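Local coordinates for protein N-acetylglucosamine-6-phosphate deacetylase (Mycobacterium smegmatis, PDB 6FV4) that probably removes the acetyl group from N-acetylglucosamine-6-phosphate, as a metal-dependent hydrolase of the NagA family in mycobacterial carbohydrate metabolism, at residues B[71-76]-B[280-285]; B[106-111]-B[135-140]; B[119-124]-B[167-172]; B[155-160]-B[181-186]; B[174-179]-B[199-204]. The protein carries 1 engineered substitution. One frame throughout, in Å; residues are numbered along the deposited sequence.

Contact 1 (B[71-76]-B[280-285]); sequences THLHGG and LITAAM. Engineered in segment 280-285: Ala283 (natural residue Asp). With ZN (zinc ion), chain H.
His72 crosses Ile281 at a slant and runs on to the zinc ion. With CG anti to the backbone N (chi1 177°), its CB sits 3.8 Å from Ile281 CD1; CG meets the same methyl, which is 3.6 Å from ring atom ND1. On the other side of the ring CD2 comes near Ala283 CA, and at the far end NE2 binds zinc at 2.1 Å. With zinc on NE2 and Glu253 on ND1, the ring is held at both nitrogens. His74 NE2 binds the same ion, also at 2.1 Å, and Ala283 O lies at the edge of the His74 ring, in its plane. This is the His-X-His signature at the end of the first barrel strand of the amidohydrolase superfamily, facing the loop that follows strand 278-281. Ala283 in that loop is an engineered replacement of the natural Asp, a predicted proton donor/acceptor; its CB stands 4.2 Å from His72 NE2. The backbones are laced by three bonds. Ala283 N gives to His72 O, while Ala284 O takes two donors: His74 N at 2.7 Å, in the carbonyl plane, and Gly75 N, well above that plane. Thr282 makes an ST turn, its OG1 accepting from Ala284 N at 3.0 Å; Asp70 bonds to the same hydroxyl. Further back, a water accepts from Thr71 N and donates to Leu280 O, bridging the two segments.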
# COMPACT_ATOMS: atom_id res chain seq x y z
N THR B 71 -19.70 10.55 -5.56
CA THR B 71 -19.76 11.36 -4.35
C THR B 71 -18.86 12.59 -4.40
O THR B 71 -18.69 13.26 -3.38
CB THR B 71 -19.42 10.52 -3.12
OG1 THR B 71 -18.13 9.91 -3.29
CG2 THR B 71 -20.48 9.43 -2.92
N HIS B 72 -18.29 12.91 -5.55
CA HIS B 72 -17.39 14.06 -5.62
C HIS B 72 -17.29 14.45 -7.09
O HIS B 72 -16.55 13.80 -7.85
CB HIS B 72 -16.03 13.72 -5.01
CG HIS B 72 -15.00 14.81 -5.10
ND1 HIS B 72 -13.86 14.81 -4.34
CD2 HIS B 72 -14.94 15.92 -5.87
CE1 HIS B 72 -13.13 15.88 -4.63
NE2 HIS B 72 -13.77 16.57 -5.55
N LEU B 73 -18.03 15.47 -7.49
CA LEU B 73 -17.97 15.99 -8.85
C LEU B 73 -18.46 17.42 -8.85
O LEU B 73 -19.23 17.84 -7.98
CB LEU B 73 -18.79 15.16 -9.83
CG LEU B 73 -20.30 15.16 -9.67
CD1 LEU B 73 -20.94 14.80 -11.01
CD2 LEU B 73 -20.71 14.18 -8.59
N HIS B 74 -18.00 18.17 -9.86
CA HIS B 74 -18.23 19.61 -9.93
C HIS B 74 -19.19 20.02 -11.02
O HIS B 74 -19.75 21.11 -10.94
CB HIS B 74 -16.88 20.34 -10.13
CG HIS B 74 -15.95 20.15 -8.98
ND1 HIS B 74 -16.00 20.93 -7.85
CD2 HIS B 74 -14.98 19.22 -8.76
CE1 HIS B 74 -15.08 20.52 -6.99
NE2 HIS B 74 -14.45 19.49 -7.52
N GLY B 75 -19.40 19.16 -12.01
CA GLY B 75 -20.37 19.49 -13.03
C GLY B 75 -20.24 18.55 -14.21
O GLY B 75 -19.73 17.44 -14.08
N GLY B 76 -20.70 19.03 -15.35
CA GLY B 76 -20.64 18.27 -16.58
C GLY B 76 -21.65 18.77 -17.58
O GLY B 76 -22.58 19.51 -17.26
N LEU B 280 -14.60 5.01 -6.02
CA LEU B 280 -14.30 5.62 -7.30
C LEU B 280 -15.12 6.89 -7.42
O LEU B 280 -16.30 6.89 -7.09
CB LEU B 280 -14.62 4.66 -8.44
CG LEU B 280 -13.78 3.38 -8.42
CD1 LEU B 280 -14.37 2.33 -9.34
CD2 LEU B 280 -12.39 3.70 -8.84
N ILE B 281 -14.47 7.99 -7.82
CA ILE B 281 -15.11 9.28 -8.04
C ILE B 281 -14.62 9.80 -9.38
O ILE B 281 -13.63 9.32 -9.94
CB ILE B 281 -14.80 10.32 -6.92
CG1 ILE B 281 -13.30 10.61 -6.89
CG2 ILE B 281 -15.31 9.84 -5.55
CD1 ILE B 281 -12.92 11.94 -6.30
N THR B 282 -15.33 10.79 -9.90
CA THR B 282 -14.89 11.44 -11.13
C THR B 282 -14.15 12.74 -10.89
O THR B 282 -13.24 13.07 -11.66
CB THR B 282 -16.08 11.72 -12.06
OG1 THR B 282 -17.00 12.66 -11.43
CG2 THR B 282 -16.80 10.42 -12.42
N ALA B 283 -14.55 13.49 -9.85
CA ALA B 283 -14.20 14.90 -9.73
C ALA B 283 -14.48 15.65 -11.03
O ALA B 283 -13.76 16.58 -11.39
CB ALA B 283 -12.73 15.07 -9.29
N ALA B 284 -15.53 15.24 -11.74
CA ALA B 284 -15.78 15.74 -13.08
C ALA B 284 -16.02 17.25 -13.09
O ALA B 284 -16.76 17.77 -12.24
CB ALA B 284 -16.99 15.04 -13.68
N MET B 285 -15.41 17.94 -14.04
CA MET B 285 -15.68 19.37 -14.18
C MET B 285 -16.67 19.61 -15.31
O MET B 285 -17.10 18.68 -16.01
CB MET B 285 -14.38 20.18 -14.36
CG MET B 285 -13.47 19.74 -15.48
SD MET B 285 -13.83 20.45 -17.09
CE MET B 285 -13.90 22.20 -16.73
ZN ZN H . -13.05 18.32 -6.51
O HOH W 1 -18.13 8.10 -5.55

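Contact 2 (B[106-111]-B[135-140]); sequences ASLVTA and IHLEGP. With CD (cadmium ion), chain J; ZN (zinc ion), chain H.
The imidazole of His136 meets Ser107 at its edge: Ser107 OG lies near the ring plane, 3.0 Å from His136 ND1, in a hydrogen bond whose direction is open. One face of the ring has the backbone N of Glu138 above it, toward the rim, and the rings of His136 and His72 meet edge-to-face. NE2 is held by Thr178, so both ring nitrogens are bonded and the ring cannot easily turn. The second flat group, the Glu138 carboxylate, bridges two metals, OE1 to the zinc ion at 2.1 Å and OE2 to the cadmium ion at 2.4 Å. Its chain is fully extended from a chi1 of -171°, which carries the carboxylate out from the strand end to the metals. The strands pair in parallel, 25° apart. His136 N gives to Ala106 O, Leu108 N gives to His136 O at 2.8 Å, and a weaker bond runs from Glu138 N to Leu108 O. On the sheet face of Leu108 and Leu137, the two leucines lie side by side, CD1 of Leu108 3.8 Å from CD2 of Leu137. Past the strand ends, Thr110 CG2 packs 3.7 Å from Pro140 CB, the proline following a cis peptide bond. The pair belongs to the beta-alpha-beta unit of the metal-dependent hydrolase barrel: helix 113-129 covers Leu108, Ile135 and Leu137 through Gln119, Val120 and Leu123, while strand 63-76 flanks Ser107 and strand 174-179 flanks His136.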
# COMPACT_ATOMS: atom_id res chain seq x y z
N ALA B 106 -22.89 16.87 -5.12
CA ALA B 106 -22.37 18.01 -5.86
C ALA B 106 -21.35 18.74 -5.00
O ALA B 106 -21.63 19.06 -3.84
CB ALA B 106 -23.50 18.94 -6.28
N SER B 107 -20.18 18.99 -5.55
CA SER B 107 -19.07 19.58 -4.81
C SER B 107 -18.93 21.05 -5.14
O SER B 107 -19.10 21.47 -6.29
CB SER B 107 -17.74 18.88 -5.13
OG SER B 107 -17.82 17.48 -5.01
N LEU B 108 -18.54 21.83 -4.13
CA LEU B 108 -18.24 23.24 -4.29
C LEU B 108 -16.79 23.47 -3.95
O LEU B 108 -16.32 23.00 -2.91
CB LEU B 108 -19.13 24.09 -3.37
CG LEU B 108 -20.63 24.05 -3.58
CD1 LEU B 108 -21.32 24.86 -2.49
CD2 LEU B 108 -20.96 24.64 -4.95
N VAL B 109 -16.08 24.24 -4.77
CA VAL B 109 -14.69 24.57 -4.48
C VAL B 109 -14.62 25.76 -3.52
O VAL B 109 -15.64 26.38 -3.22
CB VAL B 109 -13.87 24.88 -5.74
CG1 VAL B 109 -13.85 23.68 -6.68
CG2 VAL B 109 -14.43 26.12 -6.43
N THR B 110 -13.41 26.06 -3.05
CA THR B 110 -13.17 27.18 -2.14
C THR B 110 -13.83 28.45 -2.66
O THR B 110 -13.64 28.84 -3.81
CB THR B 110 -11.66 27.38 -1.95
OG1 THR B 110 -11.12 26.30 -1.19
CG2 THR B 110 -11.38 28.67 -1.21
N ALA B 111 -14.62 29.08 -1.80
CA ALA B 111 -15.32 30.31 -2.16
C ALA B 111 -15.35 31.25 -0.97
O ALA B 111 -15.12 30.86 0.18
CB ALA B 111 -16.75 30.02 -2.63
N ILE B 135 -24.47 17.74 -0.81
CA ILE B 135 -23.48 18.76 -1.14
C ILE B 135 -22.17 18.38 -0.47
O ILE B 135 -22.14 17.90 0.67
CB ILE B 135 -23.92 20.17 -0.68
CG1 ILE B 135 -25.28 20.54 -1.28
CG2 ILE B 135 -22.84 21.20 -1.06
CD1 ILE B 135 -25.94 21.82 -0.62
N HIS B 136 -21.07 18.62 -1.18
CA HIS B 136 -19.73 18.44 -0.67
C HIS B 136 -19.01 19.77 -0.74
O HIS B 136 -18.92 20.37 -1.82
CB HIS B 136 -19.01 17.37 -1.49
CG HIS B 136 -17.52 17.32 -1.29
ND1 HIS B 136 -16.66 16.97 -2.31
CD2 HIS B 136 -16.75 17.53 -0.20
CE1 HIS B 136 -15.42 17.00 -1.87
NE2 HIS B 136 -15.44 17.32 -0.59
N LEU B 137 -18.52 20.25 0.39
CA LEU B 137 -17.73 21.48 0.41
C LEU B 137 -16.26 21.10 0.32
O LEU B 137 -15.64 20.73 1.33
CB LEU B 137 -18.01 22.29 1.67
CG LEU B 137 -19.50 22.54 1.95
CD1 LEU B 137 -19.63 23.31 3.25
CD2 LEU B 137 -20.13 23.28 0.79
N GLU B 138 -15.71 21.18 -0.89
CA GLU B 138 -14.27 20.99 -1.09
C GLU B 138 -13.57 22.34 -1.01
O GLU B 138 -13.14 22.93 -2.00
CB GLU B 138 -13.99 20.30 -2.42
CG GLU B 138 -12.50 19.90 -2.52
CD GLU B 138 -12.17 19.18 -3.78
OE1 GLU B 138 -12.84 19.45 -4.78
OE2 GLU B 138 -11.23 18.35 -3.77
N GLY B 139 -13.49 22.84 0.23
CA GLY B 139 -13.08 24.19 0.48
C GLY B 139 -14.15 24.90 1.30
O GLY B 139 -15.31 24.48 1.32
N PRO B 140 -13.79 25.99 1.97
CA PRO B 140 -12.53 26.74 1.88
C PRO B 140 -11.47 26.40 2.93
O PRO B 140 -10.43 27.05 2.97
CB PRO B 140 -13.01 28.18 2.08
CG PRO B 140 -14.08 28.02 3.11
CD PRO B 140 -14.76 26.69 2.82
CD CD J . -9.65 18.89 -5.52
ZN ZN H . -13.05 18.32 -6.51
O HOH W 2 -7.70 19.00 -7.23

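Contact 3 (B[119-124]-B[167-172]); sequences QVSGLA and LDAGEG
Val120 and Ala124 of helix 113-129 pack against Ala169 and Gly170 at the C-terminal end of helix 160-170, two neighbouring helices on the outside of the amidohydrolase barrel. The contact is small, burying 181 Å² in all, and no direct hydrogen bond crosses it. Apolar packing does most of the work. Val120 reaches over with one branch: CG1, swung opposite the backbone N (chi1 164°), comes 3.6 Å from Gly170 N and 4.1 Å from Ala169 CB. One turn further along, the methyl of Ala124 rests 3.6 Å from Gly170 O. Gly170 offers bare backbone to the Val120 methyl, and the two backbones can approach because little more than a glycine, two alanines and a single valine branch lies between them. Ser121 adds a mixed contact, its OG 3.8 Å from Ala169 CB. Backbone bonding within the helices sets up these surfaces: Ala124 N bonds Val120 O, whereas the other helix is running out, with Glu171 the first residue to leave helical angles, at positive phi. Gly170 O, the carbonyl that the Ala124 methyl touches, accepts a hydrogen bond from Thr173 in the turn toward strand 174-179. Val120 also touches Leu137 and Val174 of the barrel strands, so the same side chain faces both the helix and the sheet. Polar bridging is left to solvent and lies on the outer side. Ser121 OG bonds Leu117 O within its own helix, and a water joins it at 3.2 Å while donating to Ala169 O at 3.0 Å.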
# COMPACT_ATOMS: atom_id res chain seq x y z
N GLN B 119 -24.29 29.69 -2.70
CA GLN B 119 -24.16 28.42 -3.41
C GLN B 119 -24.80 27.29 -2.62
O GLN B 119 -25.56 26.49 -3.18
CB GLN B 119 -22.68 28.13 -3.68
CG GLN B 119 -22.05 29.09 -4.67
CD GLN B 119 -20.53 28.95 -4.71
OE1 GLN B 119 -19.96 28.10 -4.03
NE2 GLN B 119 -19.88 29.78 -5.51
N VAL B 120 -24.51 27.21 -1.32
CA VAL B 120 -25.09 26.17 -0.49
C VAL B 120 -26.61 26.28 -0.48
O VAL B 120 -27.32 25.29 -0.69
CB VAL B 120 -24.50 26.22 0.93
CG1 VAL B 120 -25.36 25.43 1.92
CG2 VAL B 120 -23.07 25.66 0.92
N SER B 121 -27.14 27.50 -0.25
CA SER B 121 -28.58 27.71 -0.26
C SER B 121 -29.22 27.24 -1.56
O SER B 121 -30.24 26.54 -1.55
CB SER B 121 -28.91 29.19 -0.02
OG SER B 121 -28.69 29.56 1.32
N GLY B 122 -28.63 27.63 -2.70
CA GLY B 122 -29.19 27.23 -3.99
C GLY B 122 -29.08 25.74 -4.27
O GLY B 122 -29.99 25.15 -4.87
N LEU B 123 -27.97 25.11 -3.89
CA LEU B 123 -27.86 23.67 -4.14
C LEU B 123 -28.78 22.88 -3.21
O LEU B 123 -29.29 21.83 -3.59
CB LEU B 123 -26.41 23.19 -3.99
CG LEU B 123 -25.40 23.44 -5.12
CD1 LEU B 123 -24.07 22.71 -4.84
CD2 LEU B 123 -25.96 22.98 -6.46
N ALA B 124 -29.00 23.37 -1.98
CA ALA B 124 -29.90 22.67 -1.06
C ALA B 124 -31.31 22.55 -1.65
O ALA B 124 -32.00 21.56 -1.43
CB ALA B 124 -29.96 23.41 0.28
N LEU B 167 -23.71 25.28 7.53
CA LEU B 167 -24.54 24.10 7.75
C LEU B 167 -26.01 24.47 7.94
O LEU B 167 -26.91 23.75 7.48
CB LEU B 167 -24.04 23.30 8.95
CG LEU B 167 -22.68 22.59 8.82
CD1 LEU B 167 -22.46 21.66 9.99
CD2 LEU B 167 -22.57 21.85 7.52
N ASP B 168 -26.28 25.58 8.63
CA ASP B 168 -27.66 26.05 8.75
C ASP B 168 -28.26 26.31 7.38
O ASP B 168 -29.36 25.86 7.08
CB ASP B 168 -27.72 27.30 9.63
CG ASP B 168 -27.47 26.99 11.10
OD1 ASP B 168 -27.43 25.79 11.47
OD2 ASP B 168 -27.29 27.96 11.87
N ALA B 169 -27.51 27.02 6.52
CA ALA B 169 -28.00 27.35 5.19
C ALA B 169 -28.38 26.11 4.38
O ALA B 169 -29.26 26.17 3.52
CB ALA B 169 -26.96 28.18 4.45
N GLY B 170 -27.73 24.97 4.64
CA GLY B 170 -28.04 23.77 3.89
C GLY B 170 -29.23 22.95 4.36
O GLY B 170 -29.70 22.08 3.62
N GLU B 171 -29.72 23.20 5.58
CA GLU B 171 -30.86 22.46 6.11
C GLU B 171 -30.63 20.96 6.01
O GLU B 171 -31.52 20.18 5.63
CB GLU B 171 -32.17 22.86 5.43
CG GLU B 171 -32.68 24.24 5.81
CD GLU B 171 -33.91 24.65 5.01
OE1 GLU B 171 -35.00 24.05 5.19
OE2 GLU B 171 -33.76 25.55 4.16
N GLY B 172 -29.42 20.53 6.36
CA GLY B 172 -29.10 19.13 6.40
C GLY B 172 -28.62 18.54 5.10
O GLY B 172 -28.32 17.34 5.08
O HOH W 3 -31.16 28.45 3.11

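Contact 4 (B[155-160]-B[181-186]); sequences MRDPDP and PERDGA
Asp157 and Arg183 form a salt bridge between two loops. Arg183 NE gives to Asp157 OD1 at 2.8 Å, the oxygen lying near the guanidinium plane and using its anti lone pair; NH2 adds a weak bond to the same OD1 at 3.2 Å. Carboxylate and guanidinium planes stand 67° apart, so one oxygen alone makes the grip. The Arg183 chain bends at chi3 (76°), laying one guanidinium face over the backbone of Met155 and Arg156, with Arg156 C 3.3 Å from Arg183 NE. Beside it, Pro158 CD presses 3.2 Å from Asp184 O. Both loops follow barrel strands of this amidohydrolase fold and lead into helices: the Asp159 side chain caps the start of helix 160-170, and Gly185, in a type II turn from Arg183 to Ala186, holds the N-cap position of helix 186-195. Two waters tie the loops. One donates to Asp157 OD1 and accepts from Asp184 N; the other donates to Pro158 O and Gly185 O. Asp157 OD2 and Asp184 OD2, 3.8 Å apart, would probably repel, which the Arg183 guanidinium may offset. Further out, Leu142 O takes Arg183 NH1, and Glu162 forms a salt bridge with Arg156.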
# COMPACT_ATOMS: atom_id res chain seq x y z
N MET B 155 -8.55 30.26 0.70
CA MET B 155 -8.42 29.28 1.77
C MET B 155 -8.29 29.99 3.12
O MET B 155 -7.63 31.02 3.23
CB MET B 155 -7.20 28.37 1.51
CG MET B 155 -7.30 27.56 0.24
SD MET B 155 -5.91 26.42 -0.03
CE MET B 155 -4.53 27.51 0.34
N ARG B 156 -8.94 29.44 4.15
CA ARG B 156 -8.92 30.10 5.44
C ARG B 156 -9.13 29.08 6.54
O ARG B 156 -9.60 27.96 6.30
CB ARG B 156 -9.98 31.22 5.52
CG ARG B 156 -11.40 30.77 5.19
CD ARG B 156 -12.35 31.98 5.06
NE ARG B 156 -13.71 31.60 4.68
CZ ARG B 156 -14.14 31.47 3.42
NH1 ARG B 156 -13.33 31.67 2.39
NH2 ARG B 156 -15.40 31.14 3.20
N ASP B 157 -8.76 29.48 7.76
CA ASP B 157 -8.93 28.63 8.93
C ASP B 157 -10.42 28.30 9.12
O ASP B 157 -11.28 29.11 8.80
CB ASP B 157 -8.40 29.32 10.19
CG ASP B 157 -6.87 29.31 10.30
OD1 ASP B 157 -6.16 28.74 9.43
OD2 ASP B 157 -6.37 29.88 11.29
N PRO B 158 -10.74 27.10 9.66
CA PRO B 158 -12.15 26.75 9.90
C PRO B 158 -12.74 27.40 11.14
O PRO B 158 -12.54 26.91 12.26
CB PRO B 158 -12.11 25.22 10.02
CG PRO B 158 -10.76 24.93 10.54
CD PRO B 158 -9.85 25.95 9.89
N ASP B 159 -13.48 28.48 10.94
CA ASP B 159 -14.14 29.21 12.04
C ASP B 159 -15.47 28.53 12.38
O ASP B 159 -16.29 28.33 11.48
CB ASP B 159 -14.37 30.66 11.62
CG ASP B 159 -15.41 31.35 12.47
OD1 ASP B 159 -15.32 31.28 13.72
OD2 ASP B 159 -16.32 31.99 11.90
N PRO B 160 -15.70 28.15 13.63
CA PRO B 160 -16.94 27.41 13.93
C PRO B 160 -18.21 28.21 13.67
O PRO B 160 -19.24 27.62 13.32
CB PRO B 160 -16.78 27.02 15.41
CG PRO B 160 -15.65 27.83 15.93
CD PRO B 160 -14.77 28.16 14.77
N PRO B 181 -6.00 19.07 7.69
CA PRO B 181 -5.87 18.86 9.15
C PRO B 181 -4.86 19.76 9.85
O PRO B 181 -4.83 19.72 11.09
CB PRO B 181 -5.43 17.39 9.25
CG PRO B 181 -5.87 16.76 7.99
CD PRO B 181 -5.76 17.82 6.94
N GLU B 182 -4.04 20.54 9.15
CA GLU B 182 -2.99 21.31 9.80
C GLU B 182 -3.37 22.76 10.09
O GLU B 182 -2.62 23.44 10.80
CB GLU B 182 -1.70 21.28 8.97
CG GLU B 182 -1.71 22.12 7.70
CD GLU B 182 -2.31 21.39 6.51
OE1 GLU B 182 -3.24 20.57 6.72
OE2 GLU B 182 -1.87 21.63 5.37
N ARG B 183 -4.52 23.24 9.60
CA ARG B 183 -4.95 24.60 9.91
C ARG B 183 -5.39 24.72 11.36
O ARG B 183 -5.95 23.79 11.95
CB ARG B 183 -6.09 25.03 8.98
CG ARG B 183 -5.72 25.06 7.51
CD ARG B 183 -6.65 25.96 6.74
NE ARG B 183 -6.34 27.37 6.98
CZ ARG B 183 -5.72 28.14 6.10
NH1 ARG B 183 -5.36 27.64 4.93
NH2 ARG B 183 -5.45 29.40 6.39
N ASP B 184 -5.10 25.88 11.96
CA ASP B 184 -5.64 26.19 13.27
C ASP B 184 -7.15 25.95 13.29
O ASP B 184 -7.87 26.42 12.41
CB ASP B 184 -5.34 27.65 13.65
CG ASP B 184 -3.87 27.89 13.89
OD1 ASP B 184 -3.22 27.03 14.52
OD2 ASP B 184 -3.36 28.96 13.46
N GLY B 185 -7.60 25.17 14.28
CA GLY B 185 -9.01 24.85 14.45
C GLY B 185 -9.53 23.66 13.67
O GLY B 185 -10.73 23.38 13.75
N ALA B 186 -8.66 22.95 12.93
CA ALA B 186 -9.12 21.86 12.07
C ALA B 186 -9.71 20.72 12.88
O ALA B 186 -10.75 20.17 12.52
CB ALA B 186 -7.95 21.35 11.20
O HOH W 4 -4.00 27.61 10.26
O HOH W 5 -12.64 25.28 14.25

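Contact 5 (B[174-179]-B[199-204]); sequences VRMVTI and VAAVGH. With CD (cadmium ion), chain J.
Strands 174-179 and 199-202 run parallel, 33° apart, joined by a ladder of four backbone bonds: Val199 N to Arg175 O, Val177 N to Val199 O, Ala201 N to Val177 O at 2.9 Å and nearly straight (175°), and Ile179 N to Ala201 O at 2.7 Å. On the face of Met176, Thr178, Val199 and Ala201, small and slender groups fit together. The Met176 chain leaves in an extended line (chi1 -179°) that takes it past Ala201, CG coming 4.0 Å from Ala201 CB, before it bends at chi3 toward strand 63-76. Thr178 divides its branches: OG1 lies 4.0 Å from Ala201 CB and has hydrogen-bond partners in His136 and Thr224, while CG2 rests 3.7 Å from Gly203 CA. With no side chain at Gly203, the backbone passes close by the methyl. Val199 CB stands 3.5 Å from Arg175 O. The other face, with Val177, Ile179 and Ala200, is covered by helix 186-195 through Leu193, Ala186 and Ile190. Just past the strand, His204 binds the cadmium ion through NE2 at 2.3 Å. With helix 186-195 between them, the strands form a beta-alpha-beta unit of the amidohydrolase barrel, where metal ligands characteristically sit at the C-terminal ends of the strands; here Glu138, His150 and His225 complete the protein ligands of the cadmium site.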
# COMPACT_ATOMS: atom_id res chain seq x y z
N VAL B 174 -25.82 19.39 3.38
CA VAL B 174 -24.37 19.32 3.25
C VAL B 174 -23.93 17.99 3.85
O VAL B 174 -24.11 17.74 5.05
CB VAL B 174 -23.66 20.50 3.93
CG1 VAL B 174 -22.14 20.25 3.92
CG2 VAL B 174 -23.96 21.80 3.19
N ARG B 175 -23.40 17.11 3.01
CA ARG B 175 -23.10 15.74 3.40
C ARG B 175 -21.62 15.50 3.67
O ARG B 175 -21.29 14.61 4.46
CB ARG B 175 -23.58 14.77 2.32
CG ARG B 175 -25.07 14.81 2.05
CD ARG B 175 -25.87 14.53 3.30
NE ARG B 175 -25.78 13.12 3.68
CZ ARG B 175 -26.72 12.22 3.43
NH1 ARG B 175 -27.84 12.58 2.80
NH2 ARG B 175 -26.55 10.96 3.80
N MET B 176 -20.74 16.28 3.06
CA MET B 176 -19.31 16.05 3.20
C MET B 176 -18.57 17.38 3.13
O MET B 176 -18.93 18.26 2.34
CB MET B 176 -18.79 15.09 2.12
CG MET B 176 -17.31 14.80 2.23
SD MET B 176 -16.87 13.30 1.32
CE MET B 176 -17.19 13.79 -0.37
N VAL B 177 -17.55 17.52 3.98
CA VAL B 177 -16.71 18.72 4.03
C VAL B 177 -15.24 18.29 4.08
O VAL B 177 -14.84 17.57 5.00
CB VAL B 177 -17.05 19.60 5.24
CG1 VAL B 177 -16.09 20.81 5.33
CG2 VAL B 177 -18.50 20.09 5.14
N THR B 178 -14.45 18.74 3.12
CA THR B 178 -13.01 18.47 3.09
C THR B 178 -12.27 19.45 4.00
O THR B 178 -12.46 20.67 3.91
CB THR B 178 -12.47 18.58 1.67
OG1 THR B 178 -13.05 17.56 0.86
CG2 THR B 178 -10.94 18.41 1.66
N ILE B 179 -11.44 18.91 4.90
CA ILE B 179 -10.72 19.66 5.92
C ILE B 179 -9.23 19.36 5.77
O ILE B 179 -8.84 18.19 5.77
CB ILE B 179 -11.21 19.29 7.33
CG1 ILE B 179 -12.66 19.70 7.52
CG2 ILE B 179 -10.37 19.97 8.42
CD1 ILE B 179 -12.84 21.20 7.43
N VAL B 199 -20.03 14.19 7.04
CA VAL B 199 -18.77 13.47 6.91
C VAL B 199 -17.62 14.46 6.81
O VAL B 199 -17.69 15.45 6.06
CB VAL B 199 -18.80 12.54 5.68
CG1 VAL B 199 -17.46 11.85 5.51
CG2 VAL B 199 -19.92 11.49 5.80
N ALA B 200 -16.57 14.22 7.58
CA ALA B 200 -15.35 15.01 7.48
C ALA B 200 -14.37 14.24 6.61
O ALA B 200 -14.06 13.08 6.89
CB ALA B 200 -14.78 15.28 8.87
N ALA B 201 -13.92 14.87 5.52
CA ALA B 201 -12.93 14.29 4.63
C ALA B 201 -11.60 15.03 4.79
O ALA B 201 -11.58 16.21 5.10
CB ALA B 201 -13.40 14.35 3.17
N VAL B 202 -10.48 14.31 4.61
CA VAL B 202 -9.15 14.91 4.63
C VAL B 202 -8.69 15.09 3.19
O VAL B 202 -8.80 14.17 2.38
CB VAL B 202 -8.14 14.05 5.42
CG1 VAL B 202 -6.71 14.55 5.20
CG2 VAL B 202 -8.43 14.07 6.89
N GLY B 203 -8.18 16.28 2.87
CA GLY B 203 -7.78 16.56 1.51
C GLY B 203 -7.13 17.92 1.44
O GLY B 203 -7.13 18.69 2.41
N HIS B 204 -6.53 18.19 0.27
CA HIS B 204 -5.95 19.50 -0.05
C HIS B 204 -5.08 20.02 1.08
O HIS B 204 -5.27 21.12 1.60
CB HIS B 204 -7.05 20.50 -0.40
CG HIS B 204 -7.55 20.34 -1.79
ND1 HIS B 204 -7.13 21.14 -2.83
CD2 HIS B 204 -8.41 19.44 -2.32
CE1 HIS B 204 -7.72 20.74 -3.94
NE2 HIS B 204 -8.50 19.71 -3.66
CD CD J . -9.65 18.89 -5.52
O HOH W 2 -7.70 19.00 -7.23

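In the fold
Contacts 1, 2 and 5 follow the barrel strands: 63-76, 104-109, 134-138, 174-179 and 199-202 are successive parallel neighbours, and 278-281 comes last, so contact 1 brings the last of these strands back to the first across 203 intervening residues that hold the other four contacts. Centre to centre, contacts 2 and 5 are about 9 Å apart and share the cadmium ion; contacts 1 and 2, about 12 Å apart, share the zinc ion. Contacts 1, 2 and 5 thereby gather distant sequence around one two-metal site. Contact 3 packs outer helices, its centre about 19 Å from that of contact 1; contact 4 joins loops beyond the strands, about 12 Å from contact 5 between centres.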